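Local coordinates for protein hydroquinone dioxygenase large subunit (Pseudomonas sp., PDB 4ZXA) that forms the large subunit of a two-subunit, iron(II)-dependent hydroquinone 1,2-dioxygenase of the cupin class, which probably opens the aromatic ring of hydroquinone, at residues E[74-79]-E[230-235]; E[239-244]-E[314-319]; E[141-146]-E[163-168]; E[259-264]-E[294-299]. All blocks are in the same frame, centred on the assembly; numbering follows the deposited sequence.

Interaction 1: residues E[74-79]-E[230-235]. With H8N (4-hydroxybenzonitrile), chain J.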
# COMPACT_ATOMS: atom_id res chain seq x y z
N VAL E 74 10.58 11.24 -12.00
CA VAL E 74 10.87 11.82 -13.30
C VAL E 74 10.67 13.33 -13.27
O VAL E 74 11.49 14.07 -13.82
CB VAL E 74 10.00 11.22 -14.41
CG1 VAL E 74 9.88 12.20 -15.57
CG2 VAL E 74 10.58 9.91 -14.87
N ALA E 75 9.60 13.76 -12.61
CA ALA E 75 9.26 15.17 -12.57
C ALA E 75 10.27 15.94 -11.73
O ALA E 75 10.53 17.12 -11.98
CB ALA E 75 7.85 15.37 -12.02
N TRP E 76 10.84 15.27 -10.73
CA TRP E 76 11.77 15.91 -9.79
C TRP E 76 13.22 15.79 -10.25
O TRP E 76 14.12 16.28 -9.59
CB TRP E 76 11.64 15.30 -8.39
CG TRP E 76 10.28 15.39 -7.78
CD1 TRP E 76 9.24 16.16 -8.22
CD2 TRP E 76 9.80 14.67 -6.64
NE1 TRP E 76 8.15 15.97 -7.41
CE2 TRP E 76 8.46 15.06 -6.44
CE3 TRP E 76 10.37 13.74 -5.77
CZ2 TRP E 76 7.69 14.56 -5.40
CZ3 TRP E 76 9.60 13.23 -4.75
CH2 TRP E 76 8.28 13.64 -4.57
N GLY E 77 13.45 15.11 -11.36
CA GLY E 77 14.81 14.90 -11.83
C GLY E 77 15.60 14.08 -10.83
O GLY E 77 16.81 14.27 -10.65
N PHE E 78 14.90 13.15 -10.17
CA PHE E 78 15.49 12.26 -9.18
C PHE E 78 15.79 12.94 -7.85
O PHE E 78 16.39 12.34 -6.96
CB PHE E 78 16.68 11.49 -9.75
CG PHE E 78 16.31 10.63 -10.93
CD1 PHE E 78 15.64 9.43 -10.74
CD2 PHE E 78 16.57 11.05 -12.22
CE1 PHE E 78 15.26 8.63 -11.82
CE2 PHE E 78 16.20 10.27 -13.31
CZ PHE E 78 15.54 9.05 -13.11
N PHE E 79 15.34 14.18 -7.71
CA PHE E 79 15.31 14.84 -6.41
C PHE E 79 16.70 14.86 -5.78
O PHE E 79 17.69 15.12 -6.46
CB PHE E 79 14.32 14.10 -5.51
CG PHE E 79 13.67 14.97 -4.47
CD1 PHE E 79 13.68 16.35 -4.59
CD2 PHE E 79 13.05 14.41 -3.36
CE1 PHE E 79 13.08 17.16 -3.62
CE2 PHE E 79 12.45 15.21 -2.39
CZ PHE E 79 12.46 16.59 -2.52
N TRP E 230 1.74 16.66 -4.53
CA TRP E 230 3.11 16.37 -4.13
C TRP E 230 4.11 16.77 -5.21
O TRP E 230 4.86 15.93 -5.74
CB TRP E 230 3.23 14.91 -3.75
CG TRP E 230 2.19 14.49 -2.75
CD1 TRP E 230 1.00 13.88 -3.01
CD2 TRP E 230 2.24 14.68 -1.33
NE1 TRP E 230 0.31 13.65 -1.84
CE2 TRP E 230 1.05 14.14 -0.80
CE3 TRP E 230 3.17 15.25 -0.46
CZ2 TRP E 230 0.79 14.14 0.58
CZ3 TRP E 230 2.91 15.25 0.90
CH2 TRP E 230 1.73 14.69 1.40
N ASN E 231 4.11 18.06 -5.53
CA ASN E 231 5.02 18.59 -6.53
C ASN E 231 5.50 20.01 -6.25
O ASN E 231 4.97 20.97 -6.79
CB ASN E 231 4.39 18.50 -7.92
CG ASN E 231 5.43 18.60 -9.02
OD1 ASN E 231 6.44 17.89 -8.99
ND2 ASN E 231 5.20 19.48 -9.97
N PRO E 232 6.53 20.13 -5.40
CA PRO E 232 7.10 21.44 -5.07
C PRO E 232 7.44 22.19 -6.36
O PRO E 232 8.17 21.65 -7.20
CB PRO E 232 8.37 21.08 -4.29
CG PRO E 232 8.08 19.71 -3.70
CD PRO E 232 7.26 19.01 -4.76
N SER E 233 6.91 23.40 -6.50
CA SER E 233 7.12 24.21 -7.69
C SER E 233 7.50 25.64 -7.26
O SER E 233 6.87 26.21 -6.35
CB SER E 233 5.86 24.19 -8.55
OG SER E 233 6.07 24.86 -9.78
N VAL E 234 8.51 26.22 -7.90
CA VAL E 234 9.09 27.49 -7.44
C VAL E 234 8.15 28.69 -7.64
O VAL E 234 7.68 28.92 -8.76
CB VAL E 234 10.43 27.80 -8.15
CG1 VAL E 234 10.92 29.17 -7.77
CG2 VAL E 234 11.48 26.75 -7.82
N THR E 235 7.90 29.45 -6.57
CA THR E 235 7.08 30.65 -6.67
C THR E 235 7.80 31.93 -6.27
O THR E 235 7.25 33.01 -6.42
CB THR E 235 5.76 30.55 -5.85
OG1 THR E 235 6.04 30.18 -4.50
CG2 THR E 235 4.80 29.53 -6.47
NAA H8N J . 10.84 15.26 0.90
CAC H8N J . 9.92 15.67 0.37
CAI H8N J . 8.70 16.22 -0.29
CAF H8N J . 7.77 16.88 0.51
CAD H8N J . 6.61 17.41 -0.07
CAH H8N J . 6.44 17.26 -1.43
OAB H8N J . 5.30 17.77 -2.01
CAE H8N J . 7.37 16.61 -2.23
CAG H8N J . 8.51 16.08 -1.65
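Trp76 and Asn231 meet through different first torsions: the indole CG stands beside its backbone N, whereas Asn231 CG is anti to its own (chi1 -161°), and the two side chains slide past each other in opposite directions. Together they build one wall of the pocket holding 4-hydroxybenzonitrile, at the point where helix 63-75 ends in a Schellman motif at Gly77 and a type I' turn runs from Trp76 to Phe79. Indole and amide are nearly coplanar, their planes 11° apart, and Trp76 NE1 donates to Asn231 OD1 at 3.0 Å; with 134° at the hydrogen the bond is weak. Trp230 O also lies at the indole edge, 3.2 Å from Trp76 CZ2, and accepts a hydrogen bond from Arg72. Pro232 lays its ring against the ligand, Pro232 CD being 3.5 Å from CAE of the ligand, while Trp76 CZ2 reaches the same CAE at 3.8 Å. At the phenol end, Trp230 CE3 comes within 3.6 Å of OAB, whose hydrogen-bonding partner is Glu248. The nitrile end meets Phe79, whose ring turns an edge to it, with CE2 3.7 Å from ligand atom NAA.

Interaction 2: residues E[239-244]-E[314-319]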
# COMPACT_ATOMS: atom_id res chain seq x y z
N LYS E 239 18.10 34.43 -4.71
CA LYS E 239 19.37 33.74 -4.92
C LYS E 239 19.20 32.22 -4.79
O LYS E 239 18.37 31.64 -5.49
CB LYS E 239 20.43 34.28 -3.95
CG LYS E 239 20.77 35.75 -4.21
CD LYS E 239 22.14 36.15 -3.66
CE LYS E 239 22.34 37.67 -3.78
NZ LYS E 239 23.73 38.13 -3.49
N ALA E 240 19.95 31.58 -3.89
CA ALA E 240 19.86 30.13 -3.75
C ALA E 240 18.58 29.68 -3.03
O ALA E 240 18.20 28.51 -3.10
CB ALA E 240 21.10 29.56 -3.04
N SER E 241 17.94 30.61 -2.32
CA SER E 241 16.72 30.33 -1.57
C SER E 241 15.51 30.27 -2.51
O SER E 241 15.21 31.24 -3.22
CB SER E 241 16.50 31.42 -0.53
OG SER E 241 15.23 31.30 0.07
N LEU E 242 14.82 29.13 -2.52
CA LEU E 242 13.63 28.96 -3.36
C LEU E 242 12.39 28.61 -2.52
O LEU E 242 12.39 27.67 -1.71
CB LEU E 242 13.85 27.88 -4.42
CG LEU E 242 15.12 27.86 -5.25
CD1 LEU E 242 15.17 26.59 -6.11
CD2 LEU E 242 15.24 29.10 -6.12
N PHE E 243 11.32 29.37 -2.73
CA PHE E 243 10.03 28.98 -2.20
C PHE E 243 9.34 28.03 -3.20
O PHE E 243 9.09 28.42 -4.34
CB PHE E 243 9.17 30.21 -1.90
CG PHE E 243 9.34 30.73 -0.50
CD1 PHE E 243 10.37 30.27 0.31
CD2 PHE E 243 8.45 31.67 0.02
CE1 PHE E 243 10.52 30.74 1.62
CE2 PHE E 243 8.60 32.14 1.32
CZ PHE E 243 9.63 31.68 2.12
N CYS E 244 9.06 26.80 -2.78
CA CYS E 244 8.49 25.80 -3.69
C CYS E 244 7.21 25.19 -3.15
O CYS E 244 7.22 24.03 -2.75
CB CYS E 244 9.50 24.68 -3.95
SG CYS E 244 11.20 25.24 -4.24
N MET E 314 4.27 24.80 1.98
CA MET E 314 5.41 25.49 1.43
C MET E 314 6.68 24.69 1.71
O MET E 314 7.04 24.49 2.88
CB MET E 314 5.53 26.89 2.02
CG MET E 314 6.84 27.57 1.66
SD MET E 314 6.88 28.05 -0.07
CE MET E 314 5.75 29.43 -0.10
N VAL E 315 7.35 24.24 0.65
CA VAL E 315 8.67 23.60 0.77
C VAL E 315 9.75 24.63 0.45
O VAL E 315 9.79 25.20 -0.65
CB VAL E 315 8.82 22.36 -0.15
CG1 VAL E 315 10.19 21.70 0.07
CG2 VAL E 315 7.69 21.36 0.06
N TRP E 316 10.61 24.89 1.42
CA TRP E 316 11.62 25.92 1.24
C TRP E 316 12.98 25.26 0.91
O TRP E 316 13.59 24.62 1.75
CB TRP E 316 11.70 26.79 2.48
CG TRP E 316 12.79 27.82 2.47
CD1 TRP E 316 13.21 28.59 1.42
CD2 TRP E 316 13.61 28.18 3.59
NE1 TRP E 316 14.23 29.43 1.82
CE2 TRP E 316 14.49 29.19 3.15
CE3 TRP E 316 13.68 27.75 4.92
CZ2 TRP E 316 15.43 29.77 4.00
CZ3 TRP E 316 14.62 28.33 5.76
CH2 TRP E 316 15.49 29.33 5.29
N GLU E 317 13.43 25.43 -0.32
CA GLU E 317 14.61 24.74 -0.78
C GLU E 317 15.82 25.65 -0.84
O GLU E 317 15.70 26.88 -0.92
CB GLU E 317 14.36 24.10 -2.15
CG GLU E 317 13.44 22.89 -2.09
CD GLU E 317 13.24 22.26 -3.46
OE1 GLU E 317 13.96 22.66 -4.41
OE2 GLU E 317 12.37 21.38 -3.60
N ASN E 318 16.99 25.03 -0.84
CA ASN E 318 18.26 25.73 -0.93
C ASN E 318 19.09 25.13 -2.06
O ASN E 318 19.62 24.03 -1.94
CB ASN E 318 19.02 25.61 0.40
CG ASN E 318 20.35 26.35 0.38
OD1 ASN E 318 20.76 26.90 -0.65
ND2 ASN E 318 21.04 26.36 1.51
N ALA E 319 19.20 25.86 -3.16
CA ALA E 319 19.78 25.33 -4.38
C ALA E 319 21.31 25.54 -4.49
O ALA E 319 21.87 25.55 -5.59
CB ALA E 319 19.08 25.94 -5.58
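Met314, at the start of segment 314-319, bends at chi2 and chi3 back beside the Phe243 ring, which it meets obliquely, its CE 3.5 Å from Phe243 CD2. This is a Met-aromatic contact within an antiparallel pairing of the cupin beta-fold, between strands 241-249 and 310-318. Val315 follows on the face turned to the bound 4-hydroxybenzonitrile; its carbonyl O takes the N-H of Cys244 at 2.8 Å, while the return bond from Val315 N is weak. Trp316, opposite Phe243 in a non-hydrogen-bonded pair, extends with CG anti to its backbone N and receives the edge of the Phe243 ring on its face. The planes stand at 88° with centroids 5.2 Å apart, an offset edge-to-face stack. Trp316 NE1 points straight at Ser241 OG, 2.7 Å away and only 4° out of the indole plane; this face of the sheet lies against the small subunit, whose Gln151 also bonds the serine hydroxyl. Glu317 is locked to Leu242 by two backbone bonds, of which Leu242 N to Glu317 O, 2.9 Å, is nearly straight at 177°; its carboxylate carbon CD rests 3.7 Å from Cys244 SG. Asn318 sends OD1 to Thr320 and ND2 to Asn58 of the small subunit. Ala319 then closes the pairing, its N-H donating to Ala240 O with Ala319 N 2.8 Å from that oxygen.

Interaction 3: residues E[141-146]-E[163-168]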
# COMPACT_ATOMS: atom_id res chain seq x y z
N PHE E 141 -5.84 7.10 -16.39
CA PHE E 141 -5.09 7.25 -15.15
C PHE E 141 -4.06 8.39 -15.21
O PHE E 141 -3.19 8.42 -16.08
CB PHE E 141 -4.39 5.93 -14.81
CG PHE E 141 -3.61 5.95 -13.52
CD1 PHE E 141 -4.26 5.89 -12.29
CD2 PHE E 141 -2.22 5.99 -13.53
CE1 PHE E 141 -3.55 5.90 -11.09
CE2 PHE E 141 -1.50 6.00 -12.34
CZ PHE E 141 -2.18 5.95 -11.11
N ASP E 142 -4.16 9.31 -14.25
CA ASP E 142 -3.24 10.43 -14.14
C ASP E 142 -2.40 10.27 -12.87
O ASP E 142 -2.88 10.53 -11.77
CB ASP E 142 -4.03 11.74 -14.11
CG ASP E 142 -3.20 12.94 -13.67
OD1 ASP E 142 -1.95 12.89 -13.68
OD2 ASP E 142 -3.81 13.96 -13.32
N PRO E 143 -1.14 9.85 -13.03
CA PRO E 143 -0.18 9.56 -11.95
C PRO E 143 0.14 10.77 -11.06
O PRO E 143 0.74 10.59 -10.00
CB PRO E 143 1.10 9.15 -12.71
CG PRO E 143 0.69 8.94 -14.10
CD PRO E 143 -0.51 9.78 -14.35
N PHE E 144 -0.26 11.96 -11.49
CA PHE E 144 0.03 13.18 -10.74
C PHE E 144 -1.13 13.64 -9.84
O PHE E 144 -1.04 14.65 -9.16
CB PHE E 144 0.37 14.29 -11.72
CG PHE E 144 1.79 14.75 -11.65
CD1 PHE E 144 2.50 15.00 -12.81
CD2 PHE E 144 2.40 14.97 -10.43
CE1 PHE E 144 3.80 15.43 -12.75
CE2 PHE E 144 3.71 15.42 -10.36
CZ PHE E 144 4.40 15.65 -11.53
N ALA E 145 -2.22 12.88 -9.85
CA ALA E 145 -3.42 13.28 -9.14
C ALA E 145 -3.74 12.34 -7.98
O ALA E 145 -3.25 11.21 -7.95
CB ALA E 145 -4.60 13.34 -10.10
N ALA E 146 -4.54 12.82 -7.04
CA ALA E 146 -5.03 11.99 -5.95
C ALA E 146 -6.05 11.00 -6.48
O ALA E 146 -6.63 11.20 -7.55
CB ALA E 146 -5.65 12.83 -4.86
N GLU E 163 -0.75 14.10 -21.88
CA GLU E 163 -1.04 15.40 -21.30
C GLU E 163 -0.79 15.41 -19.80
O GLU E 163 -0.47 16.46 -19.23
CB GLU E 163 -2.46 15.87 -21.63
CG GLU E 163 -2.72 16.09 -23.14
CD GLU E 163 -1.67 16.99 -23.80
OE1 GLU E 163 -0.78 16.45 -24.52
OE2 GLU E 163 -1.74 18.23 -23.62
N CYS E 164 -0.92 14.26 -19.15
CA CYS E 164 -0.72 14.21 -17.71
C CYS E 164 0.71 13.92 -17.32
O CYS E 164 1.18 14.40 -16.29
CB CYS E 164 -1.66 13.21 -17.04
SG CYS E 164 -3.36 13.72 -17.17
N ILE E 165 1.41 13.15 -18.14
CA ILE E 165 2.78 12.80 -17.80
C ILE E 165 3.83 13.75 -18.40
O ILE E 165 4.96 13.79 -17.93
CB ILE E 165 3.11 11.34 -18.14
CG1 ILE E 165 2.94 11.10 -19.63
CG2 ILE E 165 2.22 10.40 -17.33
CD1 ILE E 165 3.62 9.83 -20.11
N GLU E 166 3.47 14.49 -19.44
CA GLU E 166 4.41 15.47 -20.00
C GLU E 166 3.91 16.89 -19.76
O GLU E 166 3.61 17.62 -20.70
CB GLU E 166 4.60 15.29 -21.50
CG GLU E 166 4.96 13.90 -21.97
CD GLU E 166 5.13 13.85 -23.48
OE1 GLU E 166 4.47 13.03 -24.14
OE2 GLU E 166 5.91 14.67 -24.01
N ARG E 167 3.82 17.28 -18.50
CA ARG E 167 3.40 18.64 -18.22
C ARG E 167 4.58 19.59 -18.48
O ARG E 167 5.61 19.50 -17.83
CB ARG E 167 2.82 18.75 -16.81
CG ARG E 167 1.29 18.47 -16.75
CD ARG E 167 0.90 17.63 -15.55
NE ARG E 167 -0.52 17.70 -15.24
CZ ARG E 167 -1.24 16.66 -14.79
NH1 ARG E 167 -0.65 15.49 -14.63
NH2 ARG E 167 -2.54 16.78 -14.52
N PHE E 168 4.42 20.45 -19.47
CA PHE E 168 5.44 21.45 -19.79
C PHE E 168 5.28 22.61 -18.83
O PHE E 168 4.17 23.12 -18.63
CB PHE E 168 5.28 21.93 -21.23
CG PHE E 168 6.29 22.95 -21.65
CD1 PHE E 168 6.09 24.30 -21.36
CD2 PHE E 168 7.42 22.58 -22.35
CE1 PHE E 168 7.02 25.24 -21.76
CE2 PHE E 168 8.34 23.52 -22.75
CZ PHE E 168 8.14 24.85 -22.46
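Asp142 and Arg167 form a salt bridge in which each carboxylate oxygen faces one terminal nitrogen: Arg167 NH1 donates to Asp142 OD1 at 3.1 Å and 170°, and NH2 to OD2 by a weak bond of 3.3 Å. The two planes are 37° apart, and OD1 lies within the guanidinium plane. That oxygen has a second donor, Phe144 N at 2.9 Å, which makes an Asx turn; the two N-H groups approach from opposite faces of the carboxylate. A type I turn, Asp142 to Ala145, is closed by Ala145 N to Asp142 O. Within its own segment, Arg167 NH1 also donates, weakly, to Cys164 O in the last turn of helix 162-165, and NE pairs with Asp227. Pro143 CG meets Ile165 CG2 at 3.9 Å, an apolar contact; separately, Phe144 CB packs 3.3 Å from the charged Arg167 NH1, with ring and guanidinium planes 81° apart. With an alanine at Asp142, Phe144 N would probably lose its Asx acceptor and Arg167 one of its two carboxylate partners. Set between Asp142 and Asp227, the guanidinium is probably kept firmly protonated, and its charge ties the 141-146 loop and the helix end to the Asp227 region.

Interaction 4: residues E[259-264]-E[294-299]. With CD (cadmium ion), chain I; H8N (4-hydroxybenzonitrile), chain J.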
# COMPACT_ATOMS: atom_id res chain seq x y z
N ASP E 259 19.23 14.01 2.38
CA ASP E 259 20.69 14.22 2.42
C ASP E 259 21.07 15.68 2.67
O ASP E 259 22.24 16.07 2.50
CB ASP E 259 21.35 13.71 1.14
CG ASP E 259 21.12 14.63 -0.03
OD1 ASP E 259 20.18 15.45 0.01
OD2 ASP E 259 21.89 14.53 -1.01
N ARG E 260 20.08 16.48 3.03
CA ARG E 260 20.26 17.87 3.44
C ARG E 260 19.10 18.16 4.37
O ARG E 260 18.14 17.41 4.39
CB ARG E 260 20.22 18.80 2.24
CG ARG E 260 18.98 18.65 1.37
CD ARG E 260 19.21 19.17 -0.05
NE ARG E 260 20.25 18.37 -0.69
CZ ARG E 260 21.01 18.77 -1.71
NH1 ARG E 260 20.83 19.98 -2.23
NH2 ARG E 260 21.94 17.95 -2.20
N VAL E 261 19.17 19.24 5.14
CA VAL E 261 18.04 19.64 5.96
C VAL E 261 16.96 20.23 5.03
O VAL E 261 17.29 20.96 4.09
CB VAL E 261 18.47 20.71 7.00
CG1 VAL E 261 17.25 21.34 7.67
CG2 VAL E 261 19.39 20.10 8.05
N GLU E 262 15.70 19.89 5.28
CA GLU E 262 14.58 20.50 4.55
C GLU E 262 13.73 21.32 5.50
O GLU E 262 13.66 21.00 6.69
CB GLU E 262 13.69 19.43 3.94
CG GLU E 262 14.35 18.63 2.86
CD GLU E 262 13.64 17.32 2.60
OE1 GLU E 262 12.87 16.89 3.49
OE2 GLU E 262 13.84 16.74 1.52
N TRP E 263 13.08 22.36 4.97
CA TRP E 263 12.14 23.15 5.76
C TRP E 263 10.72 23.10 5.19
O TRP E 263 10.49 23.32 4.00
CB TRP E 263 12.61 24.60 5.88
CG TRP E 263 13.86 24.75 6.70
CD1 TRP E 263 15.15 24.59 6.27
CD2 TRP E 263 13.95 25.09 8.10
NE1 TRP E 263 16.03 24.81 7.31
CE2 TRP E 263 15.32 25.12 8.44
CE3 TRP E 263 13.00 25.39 9.09
CZ2 TRP E 263 15.76 25.42 9.72
CZ3 TRP E 263 13.44 25.69 10.35
CH2 TRP E 263 14.81 25.71 10.66
N PHE E 264 9.76 22.78 6.06
CA PHE E 264 8.35 22.75 5.70
C PHE E 264 7.60 23.85 6.47
O PHE E 264 7.70 23.93 7.69
CB PHE E 264 7.76 21.38 6.07
CG PHE E 264 8.28 20.22 5.26
CD1 PHE E 264 8.97 20.42 4.07
CD2 PHE E 264 8.06 18.92 5.68
CE1 PHE E 264 9.44 19.34 3.32
CE2 PHE E 264 8.52 17.83 4.93
CZ PHE E 264 9.22 18.05 3.75
N VAL E 294 6.04 25.49 11.27
CA VAL E 294 7.35 25.52 10.64
C VAL E 294 8.21 24.38 11.20
O VAL E 294 8.37 24.25 12.42
CB VAL E 294 8.09 26.83 10.94
CG1 VAL E 294 9.48 26.76 10.35
CG2 VAL E 294 7.32 27.99 10.38
N CYS E 295 8.75 23.57 10.32
CA CYS E 295 9.50 22.40 10.75
C CYS E 295 10.72 22.18 9.87
O CYS E 295 10.66 22.33 8.64
CB CYS E 295 8.59 21.17 10.73
SG CYS E 295 9.34 19.63 11.34
N ALA E 296 11.83 21.84 10.51
CA ALA E 296 13.05 21.42 9.84
C ALA E 296 13.09 19.89 9.82
O ALA E 296 13.04 19.25 10.86
CB ALA E 296 14.29 21.99 10.54
N MET E 297 13.16 19.31 8.63
CA MET E 297 13.39 17.87 8.51
C MET E 297 14.89 17.60 8.36
O MET E 297 15.51 18.00 7.37
CB MET E 297 12.57 17.30 7.35
CG MET E 297 11.04 17.41 7.54
SD MET E 297 10.42 16.20 8.74
CE MET E 297 8.70 16.72 8.93
N PRO E 298 15.49 16.94 9.35
CA PRO E 298 16.95 16.77 9.40
C PRO E 298 17.51 15.93 8.25
O PRO E 298 16.79 15.21 7.55
CB PRO E 298 17.19 16.03 10.73
CG PRO E 298 15.90 16.19 11.51
CD PRO E 298 14.81 16.28 10.48
N ALA E 299 18.83 16.04 8.08
CA ALA E 299 19.49 15.41 6.95
C ALA E 299 19.69 13.91 7.15
O ALA E 299 20.13 13.22 6.22
CB ALA E 299 20.82 16.08 6.71
CD CD I . 12.59 14.78 2.38
NAA H8N J . 10.84 15.26 0.90
CAC H8N J . 9.92 15.67 0.37
CAI H8N J . 8.70 16.22 -0.29
CAF H8N J . 7.77 16.88 0.51
CAD H8N J . 6.61 17.41 -0.07
CAH H8N J . 6.44 17.26 -1.43
OAB H8N J . 5.30 17.77 -2.01
CAE H8N J . 7.37 16.61 -2.23
CAG H8N J . 8.51 16.08 -1.65
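Trp263 lays a face of its indole over Ala296: the methyl CB stands 3.6 Å from the centroid of the six-membered ring and 4° off its normal, a CH-pi contact. Val294 comes instead to the indole edge, its CG1 4.0 Å from Trp263 CE3. With an alanine in place of Trp263, the methyl of Ala296 and the CG1 branch of Val294 would probably lose their cover, opening a gap beside Val55 of the small subunit. The next residue, Phe264, faces the other way and crosses Met297 at about a right angle, with Phe264 CE2 3.7 Å from Met297 CG. These alternating faces belong to antiparallel strands 262-266 and 293-297 of the cupin barrel, whose backbones are joined by four hydrogen bonds, including Phe264 N to Cys295 O at 2.8 Å and 172°. Val294 also pairs with a strand of the small subunit, extending the sheet across the interface. On the Phe264 face, the Glu262 chain, extended beyond CG, carries its carboxylate out to the cadmium, which both oxygens bind, OE1 at 2.4 Å and OE2 at 2.5 Å. His256, Asn258 and His303 complete the protein ligands, and the nitrile NAA of 4-hydroxybenzonitrile binds the cadmium at 2.3 Å.

Interactions 2 and 4 are buried and belong to one antiparallel sheet, where strands 310-318 and 262-266 are neighbours: Trp316 N lies 3.0 Å from Trp263 O, probably hydrogen-bonded. Both combine regular backbone pairing with aromatic packing, and both reach the small subunit. Interactions 1 and 3 are only partly buried and join loops to helix ends; one relies on a weak indole-amide bond and ligand packing, the other on a salt bridge. They meet where Ala75 CB touches Phe144 CZ at 3.5 Å. The bound 4-hydroxybenzonitrile links interactions 1 and 4, contacting aromatic walls in both and the metal at 4, whereas interactions 3 and 4 lie about 27 Å apart between centres.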